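Long-range contact in uncharacterized protein (Bacteroides ovatus, PDB 4FS7), which is of unknown function but, as an extracellular protein built of BspA-type leucine-rich repeats, probably binds other proteins: residues A[106-117]-A[128-139]. Sequence-based numbering, arbitrary orientation. Where two conformers were deposited one is given.
Sequences KMIGRCTFSGCY and LKSIGVEAFKGC
Phe113 and Phe136 run alongside each other, their rings nearly parallel (7°) but slid until they barely overlap, with CD2 of Phe113 3.3 Å from CE1 of Phe136. Both have CG anti to the carbonyl carbon (chi1 -61° in Phe113), and this shared torsion helps keep the rings nearly parallel. Branched Ile108 fills the neighbouring space, its CG2 touching Phe136 CZ at 4.1 Å and the small CB of Ala135. With an alanine at Phe136, Phe113 would probably lose its aromatic neighbour and a gap would open beside CG2 of Ile108. Parallel strands 107-108 and 130-131 pair through Ile108 N to Ser130 O (3.0 Å) and Ile108 O to Gly132 N; glycine suits position 132, close against the Gly109-Arg110 backbone. Matching turns continue the pairing, with Cys111 N on Val133 O, Phe113 N on Ala135 O and a nearly straight Gly115 N to Lys137 O bond (2.8 Å, 167°). On the outer side, in one conformer, the Arg110 guanidinium lays a face over Val133, while a water joins Ser114 OG to Glu134 OE1. Phe90 and Phe158 extend the aromatic row. Successive coils of a leucine-rich-repeat solenoid thus stack by repeating one chemistry: apolar residues inward, backbone bonds between coils, polar groups outward.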
ATOM      1  N   LYS A 106     -12.068   0.814 -24.635  1.00 12.31           N
ATOM      2  CA  LYS A 106     -12.091   1.960 -23.735  1.00 13.83           C
ATOM      3  C   LYS A 106     -11.936   1.580 -22.256  1.00 13.17           C
ATOM      4  O   LYS A 106     -11.609   2.453 -21.418  1.00 15.10           O
ATOM      5  CB  LYS A 106     -13.395   2.742 -23.914  1.00 15.19           C
ATOM      6  CG  LYS A 106     -13.543   3.346 -25.328  1.00 19.42           C
ATOM      7  CD  LYS A 106     -14.974   3.757 -25.710  1.00 26.26           C
ATOM      8  CE  LYS A 106     -15.041   4.292 -27.184  1.00 30.19           C
ATOM      9  NZ  LYS A 106     -14.414   3.357 -28.242  1.00 29.54           N
HETATM   10  N   MSE A 107     -12.170   0.323 -21.938  1.00 11.85           N
HETATM   11  CA  MSE A 107     -12.124  -0.130 -20.550  1.00 13.37           C
HETATM   12  C   MSE A 107     -11.470  -1.510 -20.473  1.00 13.00           C
HETATM   13  O   MSE A 107     -11.748  -2.409 -21.296  1.00 14.12           O
HETATM   14  CB  MSE A 107     -13.518  -0.237 -19.963  1.00 18.60           C
HETATM   15  CG  MSE A 107     -14.389   1.005 -20.143  1.00 23.50           C
HETATM   16 SE   MSE A 107     -16.185   0.791 -19.453  0.75 39.23          SE
HETATM   17  CE  MSE A 107     -15.973  -1.080 -18.916  1.00 28.78           C
ATOM     18  N   ILE A 108     -10.629  -1.684 -19.468  1.00 12.46           N
ATOM     19  CA  ILE A 108     -10.183  -3.002 -19.086  1.00 13.13           C
ATOM     20  C   ILE A 108     -10.920  -3.317 -17.793  1.00 13.51           C
ATOM     21  O   ILE A 108     -10.784  -2.623 -16.796  1.00 16.79           O
ATOM     22  CB  ILE A 108      -8.664  -3.066 -18.858  1.00 14.40           C
ATOM     23  CG1 ILE A 108      -7.903  -2.632 -20.112  1.00 19.92           C
ATOM     24  CG2 ILE A 108      -8.212  -4.484 -18.452  1.00 14.36           C
ATOM     25  CD1 ILE A 108      -8.202  -3.442 -21.301  1.00 23.19           C
ATOM     26  N   GLY A 109     -11.792  -4.301 -17.853  1.00 14.18           N
ATOM     27  CA  GLY A 109     -12.618  -4.634 -16.719  1.00 14.77           C
ATOM     28  C   GLY A 109     -11.936  -5.401 -15.598  1.00 13.46           C
ATOM     29  O   GLY A 109     -10.802  -5.881 -15.697  1.00 12.98           O
ATOM     30  N   ARG A 110     -12.725  -5.590 -14.552  1.00 13.78           N
ATOM     31  CA  ARG A 110     -12.377  -6.424 -13.392  0.50 13.24           C
ATOM     32  C   ARG A 110     -11.654  -7.714 -13.783  1.00 12.50           C
ATOM     33  O   ARG A 110     -12.202  -8.492 -14.571  1.00 14.05           O
ATOM     34  CB  ARG A 110     -13.690  -6.761 -12.670  0.50 14.67           C
ATOM     35  CG  ARG A 110     -13.597  -7.684 -11.466  0.50 16.55           C
ATOM     36  CD  ARG A 110     -14.944  -7.776 -10.724  0.50 16.65           C
ATOM     37  NE  ARG A 110     -15.191  -6.589  -9.907  0.50 23.48           N
ATOM     38  CZ  ARG A 110     -14.752  -6.436  -8.653  0.50 25.85           C
ATOM     39  NH1 ARG A 110     -14.050  -7.399  -8.074  0.50 31.79           N
ATOM     40  NH2 ARG A 110     -14.998  -5.321  -7.983  0.50 24.92           N
ATOM     41  N   CYS A 111     -10.478  -7.958 -13.201  1.00 12.62           N
ATOM     42  CA  CYS A 111      -9.774  -9.228 -13.277  1.00 13.00           C
ATOM     43  C   CYS A 111      -9.472  -9.697 -14.714  1.00 12.74           C
ATOM     44  O   CYS A 111      -9.178 -10.881 -14.906  1.00 13.57           O
ATOM     45  CB  CYS A 111     -10.533 -10.337 -12.528  1.00 14.42           C
ATOM     46  SG  CYS A 111     -10.610 -10.048 -10.750  1.00 17.53           S
ATOM     47  N   THR A 112      -9.423  -8.785 -15.695  1.00 12.26           N
ATOM     48  CA  THR A 112      -9.281  -9.249 -17.077  1.00 12.45           C
ATOM     49  C   THR A 112      -7.982 -10.011 -17.315  1.00 12.98           C
ATOM     50  O   THR A 112      -7.979 -10.993 -18.066  1.00 13.46           O
ATOM     51  CB  THR A 112      -9.393  -8.053 -18.025  1.00 13.53           C
ATOM     52  OG1 THR A 112     -10.680  -7.496 -17.887  1.00 14.87           O
ATOM     53  CG2 THR A 112      -9.179  -8.453 -19.490  1.00 14.42           C
ATOM     54  N   PHE A 113      -6.878  -9.566 -16.685  1.00 11.64           N
ATOM     55  CA  PHE A 113      -5.603 -10.202 -16.799  1.00 13.43           C
ATOM     56  C   PHE A 113      -5.085 -10.700 -15.459  1.00 12.76           C
ATOM     57  O   PHE A 113      -3.893 -10.951 -15.310  1.00 14.28           O
ATOM     58  CB  PHE A 113      -4.563  -9.280 -17.439  1.00 13.66           C
ATOM     59  CG  PHE A 113      -4.889  -8.844 -18.820  1.00 13.62           C
ATOM     60  CD1 PHE A 113      -4.486  -9.615 -19.909  1.00 18.97           C
ATOM     61  CD2 PHE A 113      -5.559  -7.648 -19.073  1.00 14.76           C
ATOM     62  CE1 PHE A 113      -4.787  -9.200 -21.188  1.00 20.99           C
ATOM     63  CE2 PHE A 113      -5.836  -7.241 -20.394  1.00 17.76           C
ATOM     64  CZ  PHE A 113      -5.421  -8.023 -21.425  1.00 20.28           C
ATOM     65  N   SER A 114      -5.970 -10.813 -14.478  1.00 13.01           N
ATOM     66  CA  SER A 114      -5.561 -11.299 -13.179  1.00 13.78           C
ATOM     67  C   SER A 114      -4.990 -12.720 -13.328  1.00 14.44           C
ATOM     68  O   SER A 114      -5.600 -13.593 -13.972  1.00 16.44           O
ATOM     69  CB  SER A 114      -6.727 -11.309 -12.234  1.00 15.18           C
ATOM     70  OG  SER A 114      -6.297 -11.798 -10.946  1.00 17.61           O
ATOM     71  N   GLY A 115      -3.831 -12.969 -12.749  1.00 14.51           N
ATOM     72  CA  GLY A 115      -3.252 -14.285 -12.830  1.00 14.74           C
ATOM     73  C   GLY A 115      -2.428 -14.625 -14.062  1.00 15.71           C
ATOM     74  O   GLY A 115      -2.008 -15.769 -14.250  1.00 17.31           O
ATOM     75  N   CYS A 116      -2.196 -13.643 -14.921  1.00 15.60           N
ATOM     76  CA  CYS A 116      -1.405 -13.837 -16.140  1.00 15.75           C
ATOM     77  C   CYS A 116       0.062 -13.665 -15.799  1.00 16.20           C
ATOM     78  O   CYS A 116       0.711 -12.691 -16.173  1.00 15.22           O
ATOM     79  CB  CYS A 116      -1.867 -12.854 -17.232  1.00 15.76           C
ATOM     80  SG  CYS A 116      -3.519 -13.275 -17.853  1.00 16.22           S
ATOM     81  N   TYR A 117       0.567 -14.645 -15.053  1.00 16.69           N
ATOM     82  CA  TYR A 117       1.911 -14.587 -14.505  1.00 17.48           C
ATOM     83  C   TYR A 117       3.064 -14.648 -15.505  1.00 16.70           C
ATOM     84  O   TYR A 117       4.211 -14.377 -15.150  1.00 19.22           O
ATOM     85  CB  TYR A 117       2.096 -15.733 -13.457  1.00 22.10           C
ATOM     86  CG  TYR A 117       1.125 -15.692 -12.310  1.00 26.25           C
ATOM     87  CD1 TYR A 117       1.056 -14.566 -11.481  1.00 32.77           C
ATOM     88  CD2 TYR A 117       0.310 -16.774 -12.006  1.00 30.51           C
ATOM     89  CE1 TYR A 117       0.182 -14.501 -10.391  1.00 33.74           C
ATOM     90  CE2 TYR A 117      -0.579 -16.716 -10.900  1.00 34.41           C
ATOM     91  CZ  TYR A 117      -0.633 -15.576 -10.110  1.00 35.72           C
ATOM     92  OH  TYR A 117      -1.489 -15.495  -9.027  1.00 39.27           O
ATOM     93  N   LEU A 128      -7.868   4.815 -23.872  1.00 13.81           N
ATOM     94  CA  LEU A 128      -8.408   4.098 -22.698  1.00 13.11           C
ATOM     95  C   LEU A 128      -8.900   5.054 -21.619  1.00 13.11           C
ATOM     96  O   LEU A 128      -8.259   6.074 -21.353  1.00 13.96           O
ATOM     97  CB  LEU A 128      -7.336   3.198 -22.086  1.00 11.90           C
ATOM     98  CG  LEU A 128      -7.815   2.076 -21.142  1.00 12.40           C
ATOM     99  CD1 LEU A 128      -8.478   0.942 -21.966  1.00 14.31           C
ATOM    100  CD2 LEU A 128      -6.640   1.539 -20.309  1.00 14.26           C
ATOM    101  N   LYS A 129     -10.000   4.687 -20.975  1.00 12.28           N
ATOM    102  CA  LYS A 129     -10.646   5.525 -19.975  1.00 12.21           C
ATOM    103  C   LYS A 129     -10.659   4.923 -18.568  1.00 12.46           C
ATOM    104  O   LYS A 129     -10.669   5.662 -17.605  1.00 13.47           O
ATOM    105  CB  LYS A 129     -12.055   5.876 -20.410  1.00 15.11           C
ATOM    106  CG  LYS A 129     -12.104   6.721 -21.683  1.00 18.07           C
ATOM    107  CD  LYS A 129     -11.287   8.028 -21.592  1.00 20.37           C
ATOM    108  CE  LYS A 129     -11.862   9.115 -20.624  1.00 26.84           C
ATOM    109  NZ  LYS A 129     -10.976  10.377 -20.501  1.00 23.58           N
ATOM    110  N   SER A 130     -10.641   3.607 -18.440  1.00 12.70           N
ATOM    111  CA  SER A 130     -10.678   3.010 -17.107  0.50 11.11           C
ATOM    112  C   SER A 130     -10.044   1.647 -17.062  1.00 11.37           C
ATOM    113  O   SER A 130     -10.003   0.904 -18.047  1.00 11.83           O
ATOM    114  CB  SER A 130     -12.113   2.915 -16.590  0.50 13.49           C
ATOM    115  OG  SER A 130     -12.863   1.965 -17.339  0.50 16.08           O
ATOM    116  N   ILE A 131      -9.502   1.350 -15.887  1.00 11.03           N
ATOM    117  CA  ILE A 131      -8.888   0.067 -15.565  1.00 10.57           C
ATOM    118  C   ILE A 131      -9.568  -0.451 -14.304  1.00 10.82           C
ATOM    119  O   ILE A 131      -9.624   0.263 -13.302  1.00 12.23           O
ATOM    120  CB  ILE A 131      -7.375   0.203 -15.343  1.00 10.59           C
ATOM    121  CG1 ILE A 131      -6.689   0.639 -16.637  1.00 11.45           C
ATOM    122  CG2 ILE A 131      -6.756  -1.098 -14.777  1.00 12.38           C
ATOM    123  CD1 ILE A 131      -5.201   1.044 -16.476  1.00 12.41           C
ATOM    124  N   GLY A 132     -10.085  -1.677 -14.345  1.00 11.80           N
ATOM    125  CA  GLY A 132     -10.901  -2.187 -13.267  1.00 12.10           C
ATOM    126  C   GLY A 132     -10.134  -2.780 -12.107  1.00 10.95           C
ATOM    127  O   GLY A 132      -8.919  -2.887 -12.127  1.00 11.67           O
ATOM    128  N   VAL A 133     -10.915  -3.203 -11.116  1.00 11.67           N
ATOM    129  CA  VAL A 133     -10.394  -3.866  -9.917  1.00 11.30           C
ATOM    130  C   VAL A 133      -9.574  -5.102 -10.318  1.00 10.90           C
ATOM    131  O   VAL A 133     -10.018  -5.939 -11.113  1.00 12.27           O
ATOM    132  CB  VAL A 133     -11.539  -4.212  -8.973  1.00 12.21           C
ATOM    133  CG1 VAL A 133     -11.072  -5.130  -7.839  1.00 14.30           C
ATOM    134  CG2 VAL A 133     -12.141  -2.953  -8.429  1.00 14.63           C
ATOM    135  N   GLU A 134      -8.353  -5.197  -9.809  1.00 11.28           N
ATOM    136  CA  GLU A 134      -7.529  -6.365 -10.008  1.00 10.94           C
ATOM    137  C   GLU A 134      -7.258  -6.658 -11.486  1.00 11.57           C
ATOM    138  O   GLU A 134      -6.963  -7.770 -11.864  1.00 12.29           O
ATOM    139  CB  GLU A 134      -8.097  -7.580  -9.296  1.00 12.29           C
ATOM    140  CG  GLU A 134      -8.093  -7.385  -7.779  1.00 13.53           C
ATOM    141  CD  GLU A 134      -8.823  -8.447  -7.008  1.00 23.01           C
ATOM    142  OE1 GLU A 134      -9.065  -9.538  -7.501  1.00 28.40           O
ATOM    143  OE2 GLU A 134      -9.133  -8.185  -5.817  1.00 31.49           O
ATOM    144  N   ALA A 135      -7.329  -5.637 -12.339  1.00 10.85           N
ATOM    145  CA  ALA A 135      -7.270  -5.882 -13.790  1.00 10.94           C
ATOM    146  C   ALA A 135      -6.002  -6.576 -14.246  1.00 10.99           C
ATOM    147  O   ALA A 135      -6.030  -7.366 -15.187  1.00 12.06           O
ATOM    148  CB  ALA A 135      -7.460  -4.549 -14.540  1.00 12.90           C
ATOM    149  N   PHE A 136      -4.868  -6.212 -13.632  1.00 10.63           N
ATOM    150  CA  PHE A 136      -3.563  -6.734 -14.020  1.00 11.60           C
ATOM    151  C   PHE A 136      -2.862  -7.450 -12.849  1.00 11.80           C
ATOM    152  O   PHE A 136      -1.649  -7.594 -12.860  1.00 12.84           O
ATOM    153  CB  PHE A 136      -2.659  -5.637 -14.583  1.00 11.91           C
ATOM    154  CG  PHE A 136      -3.184  -5.025 -15.855  1.00 12.04           C
ATOM    155  CD1 PHE A 136      -3.074  -5.710 -17.068  1.00 12.83           C
ATOM    156  CD2 PHE A 136      -3.871  -3.811 -15.859  1.00 13.90           C
ATOM    157  CE1 PHE A 136      -3.549  -5.160 -18.218  1.00 15.00           C
ATOM    158  CE2 PHE A 136      -4.351  -3.284 -17.050  1.00 15.20           C
ATOM    159  CZ  PHE A 136      -4.190  -3.982 -18.205  1.00 15.80           C
ATOM    160  N   LYS A 137      -3.643  -7.930 -11.887  1.00 11.97           N
ATOM    161  CA  LYS A 137      -3.064  -8.505 -10.678  1.00 11.79           C
ATOM    162  C   LYS A 137      -2.205  -9.720 -11.024  1.00 12.43           C
ATOM    163  O   LYS A 137      -2.670 -10.701 -11.638  1.00 15.64           O
ATOM    164  CB  LYS A 137      -4.164  -8.846  -9.685  1.00 13.17           C
ATOM    165  CG  LYS A 137      -3.661  -9.473  -8.397  1.00 16.44           C
ATOM    166  CD  LYS A 137      -4.767  -9.619  -7.360  1.00 19.83           C
ATOM    167  CE  LYS A 137      -4.209 -10.030  -6.010  1.00 24.13           C
ATOM    168  NZ  LYS A 137      -5.264  -9.982  -4.942  1.00 31.09           N
ATOM    169  N   GLY A 138      -0.933  -9.675 -10.681  1.00 13.58           N
ATOM    170  CA  GLY A 138      -0.033 -10.794 -10.940  1.00 13.99           C
ATOM    171  C   GLY A 138       0.650 -10.784 -12.277  1.00 14.62           C
ATOM    172  O   GLY A 138       1.492 -11.627 -12.528  1.00 18.46           O
ATOM    173  N   CYS A 139       0.349  -9.837 -13.136  1.00 13.16           N
ATOM    174  CA  CYS A 139       1.043  -9.791 -14.427  1.00 14.02           C
ATOM    175  C   CYS A 139       2.518  -9.516 -14.248  1.00 14.30           C
ATOM    176  O   CYS A 139       2.923  -8.881 -13.291  1.00 17.39           O
ATOM    177  CB  CYS A 139       0.434  -8.716 -15.308  1.00 14.35           C
ATOM    178  SG  CYS A 139      -1.196  -9.137 -15.988  1.00 15.82           S
TER
HETATM  179  O   HOH W   1     -12.808  -0.580 -16.262  1.00 21.42           O
HETATM  180  O   HOH W   2      -7.849 -11.461  -8.780  1.00 27.77           O